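Local atomic coordinates of aldehyde dehydrogenase (PDB entry 3K9D), a protein that probably oxidises aldehydes with NAD or NADP as electron acceptor, as other members of the aldehyde dehydrogenase family do. Residues A[91-96]-A[101-106]. Numbering follows the deposited sequence.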
loop_
_atom_site.group_PDB
_atom_site.type_symbol
_atom_site.label_atom_id
_atom_site.label_comp_id
_atom_site.label_asym_id
_atom_site.label_seq_id
_atom_site.Cartn_x
_atom_site.Cartn_y
_atom_site.Cartn_z
ATOM N N ILE A 91 2.759 18.591 -3.763
ATOM C CA ILE A 91 3.153 19.301 -2.550
ATOM C C ILE A 91 1.998 20.173 -2.045
ATOM O O ILE A 91 1.420 20.953 -2.801
ATOM C CB ILE A 91 4.427 20.186 -2.791
ATOM C CG1 ILE A 91 5.639 19.345 -3.231
ATOM C CG2 ILE A 91 4.760 21.061 -1.572
ATOM C CD1 ILE A 91 6.208 18.401 -2.161
ATOM N N GLY A 92 1.656 20.036 -0.768
ATOM C CA GLY A 92 0.713 20.970 -0.141
ATOM C C GLY A 92 -0.725 20.746 -0.574
ATOM O O GLY A 92 -1.090 19.635 -0.938
ATOM N N MET A 93 -1.523 21.814 -0.547
ATOM C CA MET A 93 -2.947 21.746 -0.869
ATOM C C MET A 93 -3.181 21.356 -2.325
ATOM O O MET A 93 -2.760 22.069 -3.236
ATOM C CB MET A 93 -3.622 23.085 -0.592
ATOM C CG MET A 93 -5.114 23.097 -0.862
ATOM S SD MET A 93 -6.053 22.468 0.539
ATOM C CE MET A 93 -5.814 23.814 1.683
ATOM N N LEU A 94 -3.865 20.232 -2.528
ATOM C CA LEU A 94 -4.134 19.729 -3.862
ATOM C C LEU A 94 -5.534 20.088 -4.336
ATOM O O LEU A 94 -5.724 20.500 -5.480
ATOM C CB LEU A 94 -3.928 18.211 -3.920
ATOM C CG LEU A 94 -2.567 17.608 -3.551
ATOM C CD1 LEU A 94 -2.660 16.093 -3.558
ATOM C CD2 LEU A 94 -1.456 18.075 -4.492
ATOM N N LYS A 95 -6.514 19.929 -3.454
ATOM C CA LYS A 95 -7.913 20.007 -3.841
ATOM C C LYS A 95 -8.707 20.693 -2.751
ATOM O O LYS A 95 -8.417 20.500 -1.572
ATOM C CB LYS A 95 -8.468 18.600 -4.036
ATOM C CG LYS A 95 -8.589 18.145 -5.467
ATOM C CD LYS A 95 -9.010 16.681 -5.542
ATOM C CE LYS A 95 -10.310 16.412 -4.786
ATOM N NZ LYS A 95 -10.766 15.000 -4.977
ATOM N N GLU A 96 -9.687 21.503 -3.154
ATOM C CA GLU A 96 -10.617 22.160 -2.244
ATOM C C GLU A 96 -12.031 21.963 -2.782
ATOM O O GLU A 96 -12.523 22.785 -3.564
ATOM C CB GLU A 96 -10.307 23.662 -2.128
ATOM C CG GLU A 96 -9.007 23.998 -1.414
ATOM C CD GLU A 96 -8.515 25.397 -1.724
ATOM O OE1 GLU A 96 -9.199 26.379 -1.335
ATOM O OE2 GLU A 96 -7.440 25.511 -2.353
ATOM N N LYS A 101 -17.340 19.930 1.016
ATOM C CA LYS A 101 -16.626 20.594 2.119
ATOM C C LYS A 101 -15.470 19.740 2.626
ATOM O O LYS A 101 -15.322 19.509 3.825
ATOM C CB LYS A 101 -17.582 21.030 3.234
ATOM C CG LYS A 101 -18.324 22.305 2.914
ATOM C CD LYS A 101 -19.377 22.617 3.970
ATOM C CE LYS A 101 -20.777 22.270 3.472
ATOM N NZ LYS A 101 -21.325 23.326 2.558
ATOM N N VAL A 102 -14.667 19.262 1.672
ATOM C CA VAL A 102 -13.503 18.417 1.932
ATOM C C VAL A 102 -12.296 18.964 1.144
ATOM O O VAL A 102 -12.347 19.086 -0.080
ATOM C CB VAL A 102 -13.745 16.936 1.512
ATOM C CG1 VAL A 102 -12.496 16.076 1.770
ATOM C CG2 VAL A 102 -14.947 16.327 2.223
ATOM N N MET A 103 -11.224 19.291 1.859
ATOM C CA MET A 103 -9.967 19.705 1.244
ATOM C C MET A 103 -8.990 18.541 1.294
ATOM O O MET A 103 -9.072 17.708 2.202
ATOM C CB MET A 103 -9.372 20.906 1.991
ATOM C CG MET A 103 -10.351 22.057 2.212
ATOM S SD MET A 103 -9.546 23.607 2.673
ATOM C CE MET A 103 -9.016 23.286 4.353
ATOM N N GLU A 104 -8.077 18.479 0.327
ATOM C CA GLU A 104 -7.048 17.431 0.284
ATOM C C GLU A 104 -5.647 18.037 0.227
ATOM O O GLU A 104 -5.391 18.973 -0.540
ATOM C CB GLU A 104 -7.258 16.474 -0.904
ATOM C CG GLU A 104 -8.577 15.732 -0.886
ATOM C CD GLU A 104 -8.687 14.644 -1.937
ATOM O OE1 GLU A 104 -7.653 14.188 -2.478
ATOM O OE2 GLU A 104 -9.832 14.227 -2.212
ATOM N N VAL A 105 -4.750 17.490 1.046
ATOM C CA VAL A 105 -3.382 17.982 1.218
ATOM C C VAL A 105 -2.439 16.793 1.096
ATOM O O VAL A 105 -2.623 15.779 1.771
ATOM C CB VAL A 105 -3.181 18.665 2.625
ATOM C CG1 VAL A 105 -1.694 19.003 2.904
ATOM C CG2 VAL A 105 -4.029 19.923 2.760
ATOM N N ALA A 106 -1.434 16.920 0.227
ATOM C CA ALA A 106 -0.390 15.920 0.086
ATOM C C ALA A 106 0.548 15.918 1.295
ATOM O O ALA A 106 1.047 16.968 1.734
ATOM C CB ALA A 106 0.384 16.168 -1.193
HETATM O O HOH W 1 3.276 17.935 0.498
#
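Met93 sends CG anti to its own nitrogen (chi1 -178°) and then bends at chi2 and chi3, which carries its sulfur and methyl over Val105 and Met103 on the facing strand of a beta hairpin. Strands 92-97 and 102-116 form this hairpin, which together with strand 440-447 projects from the body of the subunit, the oligomerisation arm familiar in aldehyde dehydrogenases. Met93 SD lies 3.9 Å from Val105 CG2, and Met93 CE is equally close to Met103 SD, while Glu96 CG flanks that same sulfur from further along the strand. Arg386 and Ala389 of the second subunit pack against this methionine and valine face, so it belongs to the dimer contact.

A classic beta bulge interrupts the antiparallel pairing, setting Leu94 and Lys95 together against the single residue Glu104. Glu104 O accepts from both amides, closely from Leu94 N (2.8 Å) and at greater length from Lys95 N. Glu104 N in turn donates almost straight to Lys95 O. The bulge turns Leu94 toward the partner strand, where its CD1 rests on Ala106 CB. On the face opposite the methionines, the Lys95 and Glu104 side chains run alongside each other in the same direction, and a bend at chi3 of the lysine (56°) helps to set its ammonium beside the carboxylate. At the other end of the pairing, a water accepts from Gly92 N and donates to Ala106 O. In the salt bridge, Lys95 NZ approaches Glu104 OE2 from above the carboxylate plane, at 3.0 Å.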